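Long-range contact in aldehyde dehydrogenase (Burkholderia cenocepacia, PDB 4O6R), which probably oxidises aldehydes to carboxylic acids with NAD(P)+ as cofactor, and was crystallised with AMP bound: residues R112-F117 with L160-W165. Numbering follows the deposited sequence.
Sequences RTAACF and LMFTSW. With NO3 (nitrate ion), chain F.
Thr113 lies against the backbone of helix 159-172 with its OG1 3.1 Å from CA of Met161. That helix is the crossover of a beta-alpha-beta unit, joining parallel strands 138-153 and 176-180 in the Rossmann-like nucleotide-binding domain of the aldehyde dehydrogenase fold, and helix 102-123 packs on it almost parallel (6°), with axes 8.1 Å apart. The small Thr113 and Ser164 let the helices come this close. Thr113 is a knob in a hole formed by Leu160, Met161, Thr163 and Ser164; its hydroxyl is bonded back to the Asp109 carbonyl of its own helix, so a polar atom can be buried at the interface. Ser164 turns OG between its backbone N and carbonyl carbon (chi1 71°), where it bonds to Met161 O at 2.7 Å on a lone pair, in the carbonyl plane; that oxygen also accepts from the backbone N of Trp165. Thr163 OG1 likewise satisfies itself on Leu160 O. The Phe117 ring lies with one face over CA of Ser164, a CH-pi contact 3.7 Å from the centroid, while Leu76, Leu79 and Ile83 of helix 69-85 also pack on that ring. The small Cys116 sets CB against Ser164 OG and brings SG obliquely to the Trp165 indole, 3.9 Å from CD1. A water bridges the helices between Arg112 O and Trp165 NE1. Farther out, the aliphatic part of Arg112 passes across Met161 in one of its two deposited conformers. The guanidinium reaches a nitrate, probably from the crystallisation liquor and also held by Lys448: NH1 and NH2 both donate to the single oxygen O2, each at 2.9 Å, in the guanidinium plane.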
ATOM      1  N   ARG A 112     -27.388  -1.186   3.764  1.00 12.10           N
ATOM      2  CA  ARG A 112     -26.232  -1.266   2.858  1.00 12.33           C
ATOM      3  C   ARG A 112     -25.825   0.121   2.411  1.00 11.00           C
ATOM      4  O   ARG A 112     -24.647   0.417   2.276  1.00 10.39           O
ATOM      5  CB  ARG A 112     -26.516  -2.151   1.643  1.00 14.11           C
ATOM      6  CG  ARG A 112     -26.380  -3.668   1.870  1.00 16.89           C
ATOM      7  CD  ARG A 112     -27.185  -4.387   0.802  1.00 19.53           C
ATOM      8  NE  ARG A 112     -26.671  -5.669   0.381  1.00 23.20           N
ATOM      9  CZ  ARG A 112     -27.060  -6.337  -0.710  1.00 26.27           C
ATOM     10  NH1 ARG A 112     -27.978  -5.844  -1.538  1.00 27.46           N
ATOM     11  NH2 ARG A 112     -26.529  -7.524  -0.973  1.00 28.70           N
ATOM     12  N   THR A 113     -26.818   0.985   2.185  1.00 10.08           N
ATOM     13  CA  THR A 113     -26.574   2.367   1.787  1.00  9.45           C
ATOM     14  C   THR A 113     -25.876   3.114   2.899  1.00  9.24           C
ATOM     15  O   THR A 113     -24.859   3.732   2.668  1.00  9.07           O
ATOM     16  CB  THR A 113     -27.897   3.077   1.406  1.00  9.42           C
ATOM     17  OG1 THR A 113     -28.569   2.308   0.408  1.00  9.25           O
ATOM     18  CG2 THR A 113     -27.644   4.443   0.862  1.00  9.22           C
ATOM     19  N   ALA A 114     -26.403   3.030   4.117  1.00  9.38           N
ATOM     20  CA  ALA A 114     -25.742   3.644   5.270  1.00  9.47           C
ATOM     21  C   ALA A 114     -24.292   3.134   5.468  1.00  9.24           C
ATOM     22  O   ALA A 114     -23.367   3.917   5.682  1.00  9.24           O
ATOM     23  CB  ALA A 114     -26.574   3.440   6.520  1.00 10.04           C
ATOM     24  N   ALA A 115     -24.116   1.831   5.394  1.00  9.14           N
ATOM     25  CA  ALA A 115     -22.816   1.205   5.596  1.00  9.16           C
ATOM     26  C   ALA A 115     -21.796   1.689   4.584  1.00  8.72           C
ATOM     27  O   ALA A 115     -20.639   1.925   4.925  1.00  8.78           O
ATOM     28  CB  ALA A 115     -22.935  -0.308   5.514  1.00  9.45           C
ATOM     29  N   CYS A 116     -22.220   1.853   3.341  1.00  8.43           N
ATOM     30  CA  CYS A 116     -21.310   2.293   2.291  1.00  8.21           C
ATOM     31  C   CYS A 116     -20.919   3.759   2.462  1.00  7.97           C
ATOM     32  O   CYS A 116     -19.754   4.084   2.353  1.00  7.84           O
ATOM     33  CB  CYS A 116     -21.913   2.044   0.912  1.00  8.23           C
ATOM     34  SG  CYS A 116     -20.763   2.364  -0.461  1.00  8.55           S
ATOM     35  N   PHE A 117     -21.885   4.647   2.759  1.00  7.88           N
ATOM     36  CA  PHE A 117     -21.529   6.023   3.036  1.00  7.87           C
ATOM     37  C   PHE A 117     -20.614   6.070   4.275  1.00  8.04           C
ATOM     38  O   PHE A 117     -19.674   6.845   4.287  1.00  8.01           O
ATOM     39  CB  PHE A 117     -22.758   6.905   3.241  1.00  8.01           C
ATOM     40  CG  PHE A 117     -23.378   7.401   1.950  1.00  7.87           C
ATOM     41  CD1 PHE A 117     -22.656   8.191   1.068  1.00  7.70           C
ATOM     42  CD2 PHE A 117     -24.702   7.112   1.646  1.00  7.95           C
ATOM     43  CE1 PHE A 117     -23.244   8.663  -0.097  1.00  7.66           C
ATOM     44  CE2 PHE A 117     -25.286   7.593   0.476  1.00  7.86           C
ATOM     45  CZ  PHE A 117     -24.548   8.376  -0.391  1.00  7.65           C
ATOM     46  N   LEU A 160     -31.523   3.275  -4.204  1.00 11.94           N
ATOM     47  CA  LEU A 160     -31.028   3.840  -2.948  1.00 12.51           C
ATOM     48  C   LEU A 160     -29.585   3.406  -2.716  1.00 12.45           C
ATOM     49  O   LEU A 160     -28.704   4.229  -2.474  1.00 12.15           O
ATOM     50  CB  LEU A 160     -31.909   3.409  -1.778  1.00 12.91           C
ATOM     51  CG  LEU A 160     -31.541   3.909  -0.384  1.00 13.18           C
ATOM     52  CD1 LEU A 160     -31.518   5.432  -0.351  1.00 13.36           C
ATOM     53  CD2 LEU A 160     -32.508   3.359   0.649  1.00 13.39           C
ATOM     54  N   MET A 161     -29.317   2.116  -2.840  1.00 13.09           N
ATOM     55  CA  MET A 161     -27.965   1.606  -2.593  0.50 13.47           C
ATOM     56  C   MET A 161     -26.949   2.235  -3.547  1.00 13.15           C
ATOM     57  O   MET A 161     -25.827   2.544  -3.146  1.00 12.80           O
ATOM     58  CB  MET A 161     -27.948   0.088  -2.709  0.50 14.32           C
ATOM     59  CG  MET A 161     -26.975  -0.621  -1.793  0.50 15.02           C
ATOM     60  SD  MET A 161     -27.278  -2.404  -1.912  0.50 16.77           S
ATOM     61  CE  MET A 161     -26.904  -2.653  -3.669  0.50 16.11           C
ATOM     62  N   PHE A 162     -27.352   2.433  -4.797  1.00 12.92           N
ATOM     63  CA  PHE A 162     -26.450   3.027  -5.787  1.00 13.28           C
ATOM     64  C   PHE A 162     -26.042   4.441  -5.453  1.00 12.04           C
ATOM     65  O   PHE A 162     -24.952   4.848  -5.855  1.00 11.67           O
ATOM     66  CB  PHE A 162     -27.044   3.009  -7.203  1.00 14.73           C
ATOM     67  CG  PHE A 162     -27.088   1.648  -7.827  1.00 17.02           C
ATOM     68  CD1 PHE A 162     -26.124   0.718  -7.566  1.00 18.19           C
ATOM     69  CD2 PHE A 162     -28.096   1.328  -8.702  1.00 18.80           C
ATOM     70  CE1 PHE A 162     -26.184  -0.539  -8.138  1.00 21.09           C
ATOM     71  CE2 PHE A 162     -28.146   0.103  -9.294  1.00 20.54           C
ATOM     72  CZ  PHE A 162     -27.191  -0.837  -9.024  1.00 20.31           C
ATOM     73  N   THR A 163     -26.880   5.201  -4.735  1.00 11.28           N
ATOM     74  CA  THR A 163     -26.446   6.539  -4.292  1.00 10.85           C
ATOM     75  C   THR A 163     -25.150   6.455  -3.518  1.00 10.38           C
ATOM     76  O   THR A 163     -24.239   7.269  -3.717  1.00 10.19           O
ATOM     77  CB  THR A 163     -27.488   7.319  -3.440  1.00 10.92           C
ATOM     78  OG1 THR A 163     -27.713   6.697  -2.169  1.00 11.01           O
ATOM     79  CG2 THR A 163     -28.811   7.444  -4.188  1.00 11.27           C
ATOM     80  N   SER A 164     -25.071   5.476  -2.628  1.00 10.11           N
ATOM     81  CA  SER A 164     -23.890   5.279  -1.800  1.00  9.91           C
ATOM     82  C   SER A 164     -22.728   4.681  -2.589  1.00 10.11           C
ATOM     83  O   SER A 164     -21.591   5.134  -2.450  1.00  9.96           O
ATOM     84  CB  SER A 164     -24.213   4.426  -0.583  1.00  9.72           C
ATOM     85  OG  SER A 164     -24.447   3.059  -0.924  1.00  9.51           O
ATOM     86  N   TRP A 165     -22.986   3.687  -3.426  1.00 10.78           N
ATOM     87  CA  TRP A 165     -21.881   3.065  -4.181  1.00 11.28           C
ATOM     88  C   TRP A 165     -21.162   4.064  -5.103  1.00 11.00           C
ATOM     89  O   TRP A 165     -19.949   4.038  -5.254  1.00 10.14           O
ATOM     90  CB  TRP A 165     -22.398   1.914  -5.026  1.00 12.42           C
ATOM     91  CG  TRP A 165     -22.801   0.700  -4.274  1.00 13.95           C
ATOM     92  CD1 TRP A 165     -23.114   0.588  -2.943  1.00 14.69           C
ATOM     93  CD2 TRP A 165     -22.971  -0.599  -4.831  1.00 16.35           C
ATOM     94  NE1 TRP A 165     -23.461  -0.719  -2.642  1.00 15.24           N
ATOM     95  CE2 TRP A 165     -23.383  -1.459  -3.788  1.00 16.91           C
ATOM     96  CE3 TRP A 165     -22.751  -1.136  -6.111  1.00 18.14           C
ATOM     97  CZ2 TRP A 165     -23.577  -2.840  -3.987  1.00 18.63           C
ATOM     98  CZ3 TRP A 165     -22.973  -2.511  -6.316  1.00 19.15           C
ATOM     99  CH2 TRP A 165     -23.380  -3.335  -5.257  1.00 19.06           C
TER
HETATM  100  N   NO3 F 502     -27.251  -7.522  -4.558  1.00 21.98           N
HETATM  101  O1  NO3 F 502     -26.421  -6.613  -4.475  1.00 24.70           O
HETATM  102  O2  NO3 F 502     -27.940  -7.977  -3.447  1.00 19.95           O
HETATM  103  O3  NO3 F 502     -27.542  -8.115  -5.782  1.00 22.12           O
HETATM  104  O   HOH W   1     -23.015  -1.363   0.457  1.00 25.97           O